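Local coordinates for protein putative peptidase (Bacteroides fragilis, PDB 5DYN) that is probably a clostripain-family cysteine protease that cleaves, and so activates, the Bacteroides fragilis toxin, represented here by an N-terminal piece of the full-length enzyme, at residues A[56-67]-A[78-89]. Sequence-based numbering, arbitrary orientation.
Sequences YIDDYSAPRLIR and EETIENYPEQNS. With NA (sodium ion), chain D; NA (sodium ion), chain C.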
loop_
_atom_site.group_PDB
_atom_site.type_symbol
_atom_site.label_atom_id
_atom_site.label_comp_id
_atom_site.label_asym_id
_atom_site.label_seq_id
_atom_site.Cartn_x
_atom_site.Cartn_y
_atom_site.Cartn_z
ATOM N N TYR A 56 -3.804 -4.881 15.984
ATOM C CA TYR A 56 -5.072 -5.563 15.799
ATOM C C TYR A 56 -4.830 -6.782 14.913
ATOM O O TYR A 56 -4.377 -6.652 13.776
ATOM C CB TYR A 56 -6.118 -4.633 15.181
ATOM C CG TYR A 56 -7.419 -5.328 14.861
ATOM C CD1 TYR A 56 -8.357 -5.579 15.854
ATOM C CD2 TYR A 56 -7.706 -5.746 13.568
ATOM C CE1 TYR A 56 -9.546 -6.219 15.565
ATOM C CE2 TYR A 56 -8.887 -6.386 13.270
ATOM C CZ TYR A 56 -9.806 -6.622 14.273
ATOM O OH TYR A 56 -10.989 -7.263 13.981
ATOM N N ILE A 57 -5.108 -7.966 15.442
ATOM C CA ILE A 57 -4.880 -9.193 14.691
ATOM C C ILE A 57 -6.141 -10.047 14.638
ATOM O O ILE A 57 -6.700 -10.434 15.667
ATOM C CB ILE A 57 -3.703 -10.015 15.287
ATOM C CG1 ILE A 57 -3.694 -11.445 14.735
ATOM C CG2 ILE A 57 -3.748 -10.016 16.808
ATOM C CD1 ILE A 57 -3.206 -11.550 13.301
ATOM N N ASP A 58 -6.591 -10.323 13.421
ATOM C CA ASP A 58 -7.758 -11.162 13.199
ATOM C C ASP A 58 -7.382 -12.330 12.293
ATOM O O ASP A 58 -7.524 -12.250 11.071
ATOM C CB ASP A 58 -8.899 -10.348 12.586
ATOM C CG ASP A 58 -10.194 -11.131 12.503
ATOM O OD1 ASP A 58 -10.304 -12.167 13.192
ATOM O OD2 ASP A 58 -11.102 -10.711 11.752
ATOM N N ASP A 59 -6.888 -13.408 12.896
ATOM C CA ASP A 59 -6.451 -14.574 12.135
ATOM C C ASP A 59 -7.539 -15.644 12.095
ATOM O O ASP A 59 -8.681 -15.355 11.750
ATOM C CB ASP A 59 -5.152 -15.143 12.718
ATOM C CG ASP A 59 -5.128 -15.117 14.231
ATOM O OD1 ASP A 59 -6.211 -15.087 14.852
ATOM O OD2 ASP A 59 -4.020 -15.124 14.801
ATOM N N TYR A 60 -7.190 -16.879 12.440
ATOM C CA TYR A 60 -8.176 -17.957 12.433
ATOM C C TYR A 60 -8.829 -18.125 13.799
ATOM O O TYR A 60 -9.559 -19.086 14.032
ATOM C CB TYR A 60 -7.540 -19.275 11.988
ATOM C CG TYR A 60 -7.227 -19.326 10.513
ATOM C CD1 TYR A 60 -7.746 -18.377 9.640
ATOM C CD2 TYR A 60 -6.417 -20.327 9.989
ATOM C CE1 TYR A 60 -7.466 -18.419 8.290
ATOM C CE2 TYR A 60 -6.127 -20.377 8.637
ATOM C CZ TYR A 60 -6.656 -19.419 7.793
ATOM O OH TYR A 60 -6.373 -19.458 6.450
ATOM N N SER A 61 -8.560 -17.187 14.699
ATOM C CA SER A 61 -9.241 -17.146 15.988
ATOM C C SER A 61 -9.764 -15.736 16.246
ATOM O O SER A 61 -9.557 -14.837 15.430
ATOM C CB SER A 61 -8.310 -17.602 17.116
ATOM O OG SER A 61 -7.068 -16.923 17.069
ATOM N N ALA A 62 -10.442 -15.552 17.375
ATOM C CA ALA A 62 -11.116 -14.292 17.691
ATOM C C ALA A 62 -10.192 -13.082 17.591
ATOM O O ALA A 62 -9.040 -13.139 18.019
ATOM C CB ALA A 62 -11.728 -14.365 19.084
ATOM N N PRO A 63 -10.701 -11.982 17.013
ATOM C CA PRO A 63 -9.938 -10.737 16.880
ATOM C C PRO A 63 -9.487 -10.209 18.234
ATOM O O PRO A 63 -10.132 -10.483 19.245
ATOM C CB PRO A 63 -10.936 -9.776 16.224
ATOM C CG PRO A 63 -11.921 -10.655 15.542
ATOM C CD PRO A 63 -12.040 -11.873 16.409
ATOM N N ARG A 64 -8.390 -9.462 18.252
ATOM C CA ARG A 64 -7.879 -8.916 19.497
ATOM C C ARG A 64 -6.988 -7.704 19.253
ATOM O O ARG A 64 -6.150 -7.701 18.353
ATOM C CB ARG A 64 -7.113 -9.995 20.269
ATOM C CG ARG A 64 -6.055 -10.704 19.441
ATOM C CD ARG A 64 -5.977 -12.179 19.777
ATOM N NE ARG A 64 -4.938 -12.860 19.008
ATOM C CZ ARG A 64 -5.142 -13.485 17.852
ATOM N NH1 ARG A 64 -6.354 -13.532 17.320
ATOM N NH2 ARG A 64 -4.130 -14.074 17.233
ATOM N N LEU A 65 -7.193 -6.667 20.056
ATOM C CA LEU A 65 -6.336 -5.495 20.013
ATOM C C LEU A 65 -5.363 -5.536 21.181
ATOM O O LEU A 65 -5.772 -5.541 22.343
ATOM C CB LEU A 65 -7.158 -4.207 20.052
ATOM C CG LEU A 65 -6.318 -2.929 20.051
ATOM C CD1 LEU A 65 -5.437 -2.879 18.810
ATOM C CD2 LEU A 65 -7.202 -1.697 20.145
ATOM N N ILE A 66 -4.076 -5.575 20.866
ATOM C CA ILE A 66 -3.048 -5.675 21.887
ATOM C C ILE A 66 -2.044 -4.538 21.778
ATOM O O ILE A 66 -2.067 -3.761 20.825
ATOM C CB ILE A 66 -2.289 -7.014 21.799
ATOM C CG1 ILE A 66 -1.417 -7.046 20.545
ATOM C CG2 ILE A 66 -3.260 -8.188 21.823
ATOM C CD1 ILE A 66 -0.683 -8.348 20.347
ATOM N N ARG A 67 -1.167 -4.451 22.770
ATOM C CA ARG A 67 -0.096 -3.469 22.774
ATOM C C ARG A 67 1.211 -4.162 23.113
ATOM O O ARG A 67 1.286 -4.910 24.086
ATOM C CB ARG A 67 -0.388 -2.349 23.774
ATOM C CG ARG A 67 0.740 -1.344 23.909
ATOM C CD ARG A 67 0.452 -0.308 24.983
ATOM N NE ARG A 67 1.499 0.709 25.029
ATOM C CZ ARG A 67 2.607 0.607 25.756
ATOM N NH1 ARG A 67 2.812 -0.468 26.508
ATOM N NH2 ARG A 67 3.510 1.578 25.736
ATOM N N GLU A 78 2.962 -8.781 25.519
ATOM C CA GLU A 78 1.671 -8.450 24.930
ATOM C C GLU A 78 0.706 -7.935 25.989
ATOM O O GLU A 78 0.529 -8.560 27.032
ATOM C CB GLU A 78 1.062 -9.669 24.235
ATOM C CG GLU A 78 1.904 -10.265 23.125
ATOM C CD GLU A 78 1.242 -11.480 22.509
ATOM O OE1 GLU A 78 0.058 -11.730 22.825
ATOM O OE2 GLU A 78 1.897 -12.187 21.718
ATOM N N GLU A 79 0.077 -6.798 25.715
ATOM C CA GLU A 79 -0.913 -6.236 26.624
ATOM C C GLU A 79 -2.275 -6.155 25.947
ATOM O O GLU A 79 -2.445 -5.428 24.971
ATOM C CB GLU A 79 -0.480 -4.850 27.103
ATOM C CG GLU A 79 0.915 -4.808 27.702
ATOM C CD GLU A 79 1.395 -3.393 27.964
ATOM O OE1 GLU A 79 0.586 -2.454 27.808
ATOM O OE2 GLU A 79 2.581 -3.221 28.323
ATOM N N THR A 80 -3.244 -6.900 26.468
ATOM C CA THR A 80 -4.584 -6.908 25.892
ATOM C C THR A 80 -5.319 -5.598 26.151
ATOM O O THR A 80 -5.544 -5.216 27.300
ATOM C CB THR A 80 -5.424 -8.072 26.441
ATOM O OG1 THR A 80 -4.817 -9.315 26.071
ATOM C CG2 THR A 80 -6.836 -8.020 25.882
ATOM N N ILE A 81 -5.685 -4.913 25.070
ATOM C CA ILE A 81 -6.443 -3.669 25.162
ATOM C C ILE A 81 -7.939 -3.945 25.037
ATOM O O ILE A 81 -8.750 -3.384 25.780
ATOM C CB ILE A 81 -6.020 -2.665 24.075
ATOM C CG1 ILE A 81 -4.504 -2.461 24.101
ATOM C CG2 ILE A 81 -6.763 -1.343 24.245
ATOM C CD1 ILE A 81 -3.969 -2.054 25.450
ATOM N N GLU A 82 -8.297 -4.810 24.092
ATOM C CA GLU A 82 -9.684 -5.230 23.925
ATOM C C GLU A 82 -9.770 -6.536 23.145
ATOM O O GLU A 82 -9.038 -6.744 22.178
ATOM C CB GLU A 82 -10.503 -4.139 23.221
ATOM C CG GLU A 82 -12.003 -4.423 23.163
ATOM C CD GLU A 82 -12.799 -3.297 22.517
ATOM O OE1 GLU A 82 -12.182 -2.306 22.068
ATOM O OE2 GLU A 82 -14.043 -3.405 22.455
ATOM N N ASN A 83 -10.655 -7.423 23.587
ATOM C CA ASN A 83 -10.980 -8.622 22.827
ATOM C C ASN A 83 -12.293 -8.419 22.087
ATOM O O ASN A 83 -13.189 -7.729 22.571
ATOM C CB ASN A 83 -11.063 -9.852 23.736
ATOM C CG ASN A 83 -9.705 -10.275 24.274
ATOM O OD1 ASN A 83 -9.531 -10.459 25.478
ATOM N ND2 ASN A 83 -8.737 -10.433 23.378
ATOM N N TYR A 84 -12.406 -9.017 20.909
ATOM C CA TYR A 84 -13.591 -8.827 20.089
ATOM C C TYR A 84 -14.258 -10.155 19.776
ATOM O O TYR A 84 -13.592 -11.189 19.727
ATOM C CB TYR A 84 -13.228 -8.103 18.788
ATOM C CG TYR A 84 -12.521 -6.783 18.993
ATOM C CD1 TYR A 84 -13.241 -5.605 19.156
ATOM C CD2 TYR A 84 -11.134 -6.712 19.019
ATOM C CE1 TYR A 84 -12.600 -4.393 19.342
ATOM C CE2 TYR A 84 -10.483 -5.505 19.205
ATOM C CZ TYR A 84 -11.223 -4.348 19.367
ATOM O OH TYR A 84 -10.584 -3.142 19.551
ATOM N N PRO A 85 -15.583 -10.133 19.573
ATOM C CA PRO A 85 -16.264 -11.296 18.999
ATOM C C PRO A 85 -15.825 -11.471 17.557
ATOM O O PRO A 85 -15.235 -10.546 16.997
ATOM C CB PRO A 85 -17.741 -10.916 19.084
ATOM C CG PRO A 85 -17.733 -9.421 19.046
ATOM C CD PRO A 85 -16.514 -9.021 19.827
ATOM N N GLU A 86 -16.098 -12.625 16.961
ATOM C CA GLU A 86 -15.729 -12.822 15.569
ATOM C C GLU A 86 -16.479 -11.826 14.699
ATOM O O GLU A 86 -17.663 -11.568 14.911
ATOM C CB GLU A 86 -16.004 -14.256 15.116
ATOM C CG GLU A 86 -14.796 -15.188 15.219
ATOM C CD GLU A 86 -13.701 -14.895 14.192
ATOM O OE1 GLU A 86 -13.720 -13.820 13.547
ATOM O OE2 GLU A 86 -12.812 -15.759 14.023
ATOM N N GLN A 87 -15.776 -11.257 13.728
ATOM C CA GLN A 87 -16.313 -10.147 12.960
ATOM C C GLN A 87 -15.553 -9.962 11.661
ATOM O O GLN A 87 -14.426 -10.426 11.521
ATOM C CB GLN A 87 -16.252 -8.861 13.787
ATOM C CG GLN A 87 -14.840 -8.481 14.201
ATOM C CD GLN A 87 -14.808 -7.388 15.243
ATOM O OE1 GLN A 87 -15.849 -6.944 15.724
ATOM N NE2 GLN A 87 -13.610 -6.949 15.603
ATOM N N ASN A 88 -16.180 -9.281 10.711
ATOM C CA ASN A 88 -15.516 -8.914 9.471
ATOM C C ASN A 88 -14.610 -7.710 9.697
ATOM O O ASN A 88 -15.085 -6.582 9.816
ATOM C CB ASN A 88 -16.550 -8.617 8.383
ATOM C CG ASN A 88 -15.926 -8.072 7.115
ATOM O OD1 ASN A 88 -14.749 -8.300 6.834
ATOM N ND2 ASN A 88 -16.723 -7.356 6.330
ATOM N N SER A 89 -13.304 -7.956 9.761
ATOM C CA SER A 89 -12.338 -6.889 10.003
ATOM C C SER A 89 -12.122 -6.026 8.760
ATOM O O SER A 89 -11.431 -5.008 8.812
ATOM C CB SER A 89 -11.010 -7.477 10.476
ATOM O OG SER A 89 -11.206 -8.287 11.620
HETATM NA NA NA D . -10.723 -14.549 12.853
HETATM NA NA NA C . -13.073 -12.125 10.728
#
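L65 and E82 form a hydrogen-bonded antiparallel pair in the hairpin of strands 64-70 and 76-83, and the register slips by one residue before I66 meets T80. This classic beta bulge sets I81 and E82 together against L65, whose carbonyl O accepts from both I81 N (2.8 Å) and E82 N (3.2 Å), each in the carbonyl plane. L65 CG packs on I81 CB, while L65 CB lies against Y84 CE2, the L65 and Y84 side chains pointing the same way. Further toward the hairpin turn R67, extended from CG to NE, and E79 lie alongside each other, yet their salt bridge is weak (NH1 to OE1 3.3 Å); R67 NH2 also bonds to A48 O and N52 OD1. The hairpin forms one side of a mixed sheet, with 76-83 outermost within this chain and 64-70 next to 51-58, which brings Y56 beside Y84. With CG of Y56 anti to its own N (chi1 175°), the ring turns its edge to the face of Y84 in an offset edge-to-face pair, planes 72° apart. Y56 OH accepts from Q87 NE2 (3.1 Å, 154°) and donates to S89 OG (2.6 Å). The D58 carboxylate bridges two sodium ions: OD1 binds one together with E86 OE2 (2.7 Å from the metal), D59 O, S61 O and Q25, and OD2 shares the other with Q87 O, Q25 and D5 of the partner chain.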